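Local coordinates for histidine kinase (Paraburkholderia phymatum, PDB 6NB0), which probably uses ATP to phosphorylate a histidine side chain in protein, as a sensor kinase of a phosphorelay, at residues Leu55-His60 with Glu231-Ala236; Trp181-Phe186 with Ala210-Gln215. One frame throughout, in Å; residues are numbered along the deposited sequence. Where two conformers were deposited one is given.

How the contacts relate
Contact 1 ties two helices together, helix 44-68 and helix 232-238. Contact 2 packs helix 173-189 on strand 207-214, the strand that precedes helix 232-238, inside the α/β part of the chain. Their centres lie about 17 Å apart and their nearest atoms about 6 Å apart, so they do not touch. Contact 2 is wholly core and joined by apolar side chains without any hydrogen bond; no other chain of the assembly touches it. Contact 1 is mostly buried but lies at the dimer side, with Glu-231 and Phe-233 partly exposed; a two-pronged salt bridge flanked by methionine packing joins it, near acidic residues of the second subunit. Both segments of contact 2 fall within the chain running between the halves of contact 1.

Contact 1: residues Leu55-His60 with Glu231-Ala236; sequences LFMRDH and ENFARA
Arg-58 and Glu-231 form a two-pronged salt bridge. The guanidinium comes end-on: NH1 of Arg-58 donates to OE1 of Glu-231 at 2.9 Å, while NH2 of Arg-58 reaches OE2 of Glu-231 at 2.6 Å. Each oxygen accepts through its syn lone pair, and the two flat groups are nearly coplanar, 21° apart, which fixes the rotation of both. The arginine gets there by a bend at chi2 (-67°) that brings its head across to the other helix, whereas Glu-231 runs extended beyond CG to meet it head-on. The same cation also serves the dimer: NH2 makes a salt bridge to Glu-122 of the second subunit, and NE makes one to Asp-59 of that subunit. Shared in this way, the positive charge probably eases the closeness of Glu-231 to the Glu-122 carboxylate of the second subunit.

Helix 44-68 belongs at least in part to the HisKA phospho-acceptor region, whose helices dimerise in histidine kinases. The bridge therefore joins this dimer helix to the start of helix 232-238, where Glu-231 holds the N-cap position.

The apolar part rests on Met-57. Its chain stretches out with CG anti to the backbone N and turns only at chi3 (100°). SD of Met-57 rests on CB of Ala-234 at 3.5 Å, and its terminal CE lies 4.1 Å from that CB. In the modelled conformer of Phe-233, CE of Met-57 also approaches the ring edge, 4.2 Å from CD2. Trp-249 lies against both Met-57 and Phe-233.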
# COMPACT_ATOMS: atom_id res chain seq x y z
N LEU A 55 0.25 -1.54 2.60
CA LEU A 55 -1.15 -1.22 2.31
C LEU A 55 -2.07 -1.91 3.30
O LEU A 55 -2.93 -1.28 3.93
CB LEU A 55 -1.48 -1.64 0.88
CG LEU A 55 -2.93 -1.89 0.48
CD1 LEU A 55 -3.68 -0.63 0.75
CD2 LEU A 55 -3.01 -2.22 -1.01
N PHE A 56 -1.93 -3.23 3.43
CA PHE A 56 -2.82 -3.97 4.31
C PHE A 56 -2.58 -3.59 5.76
O PHE A 56 -3.51 -3.61 6.56
CB PHE A 56 -2.63 -5.48 4.11
CG PHE A 56 -3.35 -6.01 2.90
CD1 PHE A 56 -2.84 -5.79 1.62
CD2 PHE A 56 -4.56 -6.67 3.04
CE1 PHE A 56 -3.51 -6.25 0.51
CE2 PHE A 56 -5.24 -7.13 1.93
CZ PHE A 56 -4.72 -6.92 0.66
N MET A 57 -1.33 -3.24 6.11
CA MET A 57 -1.10 -2.78 7.48
C MET A 57 -1.85 -1.49 7.77
O MET A 57 -2.37 -1.32 8.88
CB MET A 57 0.40 -2.60 7.75
CG MET A 57 0.65 -2.33 9.23
SD MET A 57 2.43 -2.08 9.58
CE MET A 57 2.44 -0.32 9.64
N ARG A 58 -1.94 -0.58 6.79
CA ARG A 58 -2.72 0.65 7.01
C ARG A 58 -4.21 0.36 7.12
O ARG A 58 -4.91 1.04 7.88
CB ARG A 58 -2.49 1.67 5.89
CG ARG A 58 -1.01 1.97 5.49
CD ARG A 58 -0.24 2.68 6.57
NE ARG A 58 1.06 3.25 6.16
CZ ARG A 58 2.19 2.55 6.02
NH1 ARG A 58 2.18 1.23 6.17
NH2 ARG A 58 3.35 3.15 5.71
N ASP A 59 -4.72 -0.62 6.37
CA ASP A 59 -6.11 -1.07 6.54
C ASP A 59 -6.35 -1.59 7.94
O ASP A 59 -7.37 -1.30 8.58
CB ASP A 59 -6.45 -2.18 5.55
CG ASP A 59 -6.77 -1.67 4.18
OD1 ASP A 59 -6.99 -0.45 4.05
OD2 ASP A 59 -6.84 -2.50 3.25
N HIS A 60 -5.41 -2.41 8.42
CA HIS A 60 -5.50 -2.96 9.76
C HIS A 60 -5.57 -1.85 10.80
O HIS A 60 -6.39 -1.90 11.73
CB HIS A 60 -4.30 -3.86 10.01
CG HIS A 60 -4.37 -4.63 11.29
ND1 HIS A 60 -5.20 -5.72 11.46
CD2 HIS A 60 -3.71 -4.48 12.46
CE1 HIS A 60 -5.06 -6.20 12.69
NE2 HIS A 60 -4.15 -5.47 13.31
N GLU A 231 8.89 -2.37 6.36
CA GLU A 231 9.01 -0.98 6.81
C GLU A 231 9.58 -0.90 8.22
O GLU A 231 9.27 -1.72 9.09
CB GLU A 231 7.65 -0.29 6.80
CG GLU A 231 7.08 0.06 5.45
CD GLU A 231 5.70 0.69 5.60
OE1 GLU A 231 4.83 0.05 6.24
OE2 GLU A 231 5.51 1.82 5.10
N ASN A 232 10.39 0.14 8.46
CA ASN A 232 11.03 0.30 9.75
C ASN A 232 10.01 0.36 10.90
O ASN A 232 10.17 -0.31 11.93
CB ASN A 232 11.91 1.55 9.75
CG ASN A 232 12.73 1.68 11.02
OD1 ASN A 232 12.26 2.24 12.00
ND2 ASN A 232 13.95 1.17 11.00
N PHE A 233 8.98 1.18 10.77
CA PHE A 233 8.02 1.32 11.87
C PHE A 233 7.18 0.06 12.05
O PHE A 233 6.76 -0.24 13.18
CB PHE A 233 7.12 2.52 11.62
CG PHE A 233 5.97 2.63 12.58
CD1 PHE A 233 6.14 3.23 13.82
CD2 PHE A 233 4.71 2.14 12.24
CE1 PHE A 233 5.09 3.34 14.71
CE2 PHE A 233 3.65 2.25 13.12
CZ PHE A 233 3.83 2.85 14.36
N ALA A 234 6.92 -0.65 10.95
CA ALA A 234 6.24 -1.95 11.04
C ALA A 234 7.09 -2.97 11.79
O ALA A 234 6.59 -3.73 12.62
CB ALA A 234 5.92 -2.46 9.63
N ARG A 235 8.39 -3.02 11.46
CA ARG A 235 9.30 -3.90 12.18
C ARG A 235 9.37 -3.56 13.66
O ARG A 235 9.37 -4.46 14.51
CB ARG A 235 10.69 -3.85 11.54
CG ARG A 235 10.74 -4.56 10.18
CD ARG A 235 12.15 -4.55 9.56
NE ARG A 235 12.55 -3.26 8.98
CZ ARG A 235 13.45 -2.43 9.50
NH1 ARG A 235 14.07 -2.68 10.65
NH2 ARG A 235 13.75 -1.31 8.84
N ALA A 236 9.46 -2.26 13.99
CA ALA A 236 9.44 -1.83 15.39
C ALA A 236 8.14 -2.24 16.08
O ALA A 236 8.17 -2.79 17.20
CB ALA A 236 9.63 -0.31 15.48

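Contact 2: residues Trp181-Phe186 with Ala210-Gln215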
# COMPACT_ATOMS: atom_id res chain seq x y z
N TRP A 181 4.56 -14.98 0.79
CA TRP A 181 5.78 -14.16 0.81
C TRP A 181 5.97 -13.50 2.17
O TRP A 181 7.07 -13.52 2.74
CB TRP A 181 5.68 -13.12 -0.31
CG TRP A 181 6.88 -12.18 -0.40
CD1 TRP A 181 7.97 -12.32 -1.21
CD2 TRP A 181 7.05 -10.94 0.31
NE1 TRP A 181 8.85 -11.24 -1.02
CE2 TRP A 181 8.29 -10.39 -0.09
CE3 TRP A 181 6.28 -10.25 1.27
CZ2 TRP A 181 8.77 -9.18 0.43
CZ3 TRP A 181 6.76 -9.04 1.77
CH2 TRP A 181 7.99 -8.53 1.36
N LEU A 182 4.90 -12.90 2.72
CA LEU A 182 5.03 -12.17 3.98
C LEU A 182 5.21 -13.12 5.14
O LEU A 182 5.99 -12.84 6.06
CB LEU A 182 3.79 -11.28 4.18
CG LEU A 182 3.73 -10.44 5.47
CD1 LEU A 182 4.95 -9.50 5.56
CD2 LEU A 182 2.44 -9.60 5.50
N LEU A 183 4.50 -14.25 5.12
CA LEU A 183 4.66 -15.29 6.13
C LEU A 183 6.14 -15.67 6.28
O LEU A 183 6.67 -15.74 7.40
CB LEU A 183 3.82 -16.50 5.74
CG LEU A 183 3.26 -17.45 6.79
CD1 LEU A 183 2.15 -16.73 7.56
CD2 LEU A 183 2.76 -18.74 6.13
N VAL A 184 6.82 -15.91 5.15
CA VAL A 184 8.24 -16.29 5.21
C VAL A 184 9.13 -15.07 5.50
O VAL A 184 10.07 -15.15 6.29
CB VAL A 184 8.68 -16.99 3.90
CG1 VAL A 184 10.15 -17.44 4.00
CG2 VAL A 184 7.75 -18.22 3.60
N THR A 185 8.87 -13.94 4.83
CA THR A 185 9.71 -12.76 5.02
C THR A 185 9.70 -12.28 6.48
O THR A 185 10.73 -11.87 7.02
CB THR A 185 9.22 -11.64 4.09
OG1 THR A 185 9.42 -12.05 2.73
CG2 THR A 185 9.99 -10.34 4.32
N PHE A 186 8.53 -12.32 7.12
CA PHE A 186 8.47 -11.92 8.53
C PHE A 186 9.40 -12.77 9.38
O PHE A 186 10.14 -12.26 10.24
CB PHE A 186 7.02 -12.02 9.03
CG PHE A 186 6.87 -11.62 10.49
CD1 PHE A 186 7.03 -12.53 11.50
CD2 PHE A 186 6.61 -10.29 10.82
CE1 PHE A 186 6.94 -12.15 12.85
CE2 PHE A 186 6.50 -9.89 12.15
CZ PHE A 186 6.66 -10.82 13.16
N ALA A 210 -0.46 -23.81 5.63
CA ALA A 210 0.93 -23.38 5.45
C ALA A 210 1.42 -22.86 6.79
O ALA A 210 0.78 -21.99 7.39
CB ALA A 210 1.05 -22.29 4.38
N THR A 211 2.55 -23.39 7.26
CA THR A 211 3.11 -23.01 8.55
C THR A 211 4.57 -22.65 8.34
O THR A 211 5.30 -23.38 7.67
CB THR A 211 2.99 -24.14 9.57
OG1 THR A 211 1.60 -24.40 9.80
CG2 THR A 211 3.66 -23.75 10.88
N VAL A 212 4.98 -21.51 8.89
CA VAL A 212 6.39 -21.13 8.93
C VAL A 212 6.86 -21.29 10.37
O VAL A 212 6.20 -20.80 11.29
CB VAL A 212 6.61 -19.69 8.41
CG1 VAL A 212 8.02 -19.24 8.68
CG2 VAL A 212 6.31 -19.60 6.91
N SER A 213 7.94 -22.05 10.57
CA SER A 213 8.46 -22.29 11.91
C SER A 213 9.95 -21.98 11.93
O SER A 213 10.67 -22.26 10.98
CB SER A 213 8.20 -23.72 12.38
OG SER A 213 8.82 -24.68 11.54
N TRP A 214 10.39 -21.37 13.04
CA TRP A 214 11.78 -20.94 13.11
C TRP A 214 12.13 -20.57 14.54
O TRP A 214 11.25 -20.24 15.35
CB TRP A 214 12.04 -19.73 12.18
CG TRP A 214 11.62 -18.38 12.71
CD1 TRP A 214 12.46 -17.36 13.07
CD2 TRP A 214 10.27 -17.88 12.86
NE1 TRP A 214 11.72 -16.25 13.46
CE2 TRP A 214 10.38 -16.55 13.35
CE3 TRP A 214 9.00 -18.42 12.66
CZ2 TRP A 214 9.25 -15.75 13.61
CZ3 TRP A 214 7.88 -17.62 12.92
CH2 TRP A 214 8.02 -16.31 13.40
N GLN A 215 13.42 -20.65 14.86
CA GLN A 215 13.92 -20.15 16.13
C GLN A 215 14.10 -18.64 16.03
O GLN A 215 14.96 -18.16 15.28
CB GLN A 215 15.24 -20.84 16.51
CG GLN A 215 15.48 -20.84 18.00
CD GLN A 215 14.56 -21.81 18.73
OE1 GLN A 215 14.26 -21.62 19.91
NE2 GLN A 215 14.12 -22.86 18.04
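Val-212, Leu-183 and Trp-214 bury the most surface where helix 173-189 lies on strand 207-214. Val-212 points at the helix, and its CG2 branch does most of the touching: it sits 3.7 Å from CG of Leu-183, with CD2 of that leucine equally near. The two side chains lie alongside, running opposite ways. On the helix's next residue, CG2 of Val-184 comes in roughly perpendicular to meet the same CG2 of Val-212 at 3.9 Å. The other branch of Val-212, CG1, lies anti to the backbone N (chi1 170°) and comes within 4.0 Å of Leu-183 O, an oxygen buried here with no polar partner in the model. Leu-183 also reaches toward the N-terminal part of 210-215, its CD2 lying 4.3 Å from CB of Ala-210.

Trp-214 closes the other end of the contact. CH2 of Trp-214 lies 4.3 Å from CE1 of Phe-186, near the plane of the phenylalanine ring at its edge. The indole is anchored by a hydrogen bond from NE1 to Ala-190 O, just beyond the helix.

Segments 181-186 and 210-214 run almost parallel, 8° between their directions and 8.7 Å between axes, a helix-on-sheet layer consistent with the α/β sandwich of histidine kinase catalytic domains. Strands 196-204 and 276-283 flank 207-214: Val-212 also touches Val-197 and Leu-199, Leu-183 reaches Leu-278, and helix 135-154 packs on Val-184 through Thr-142 and Val-146.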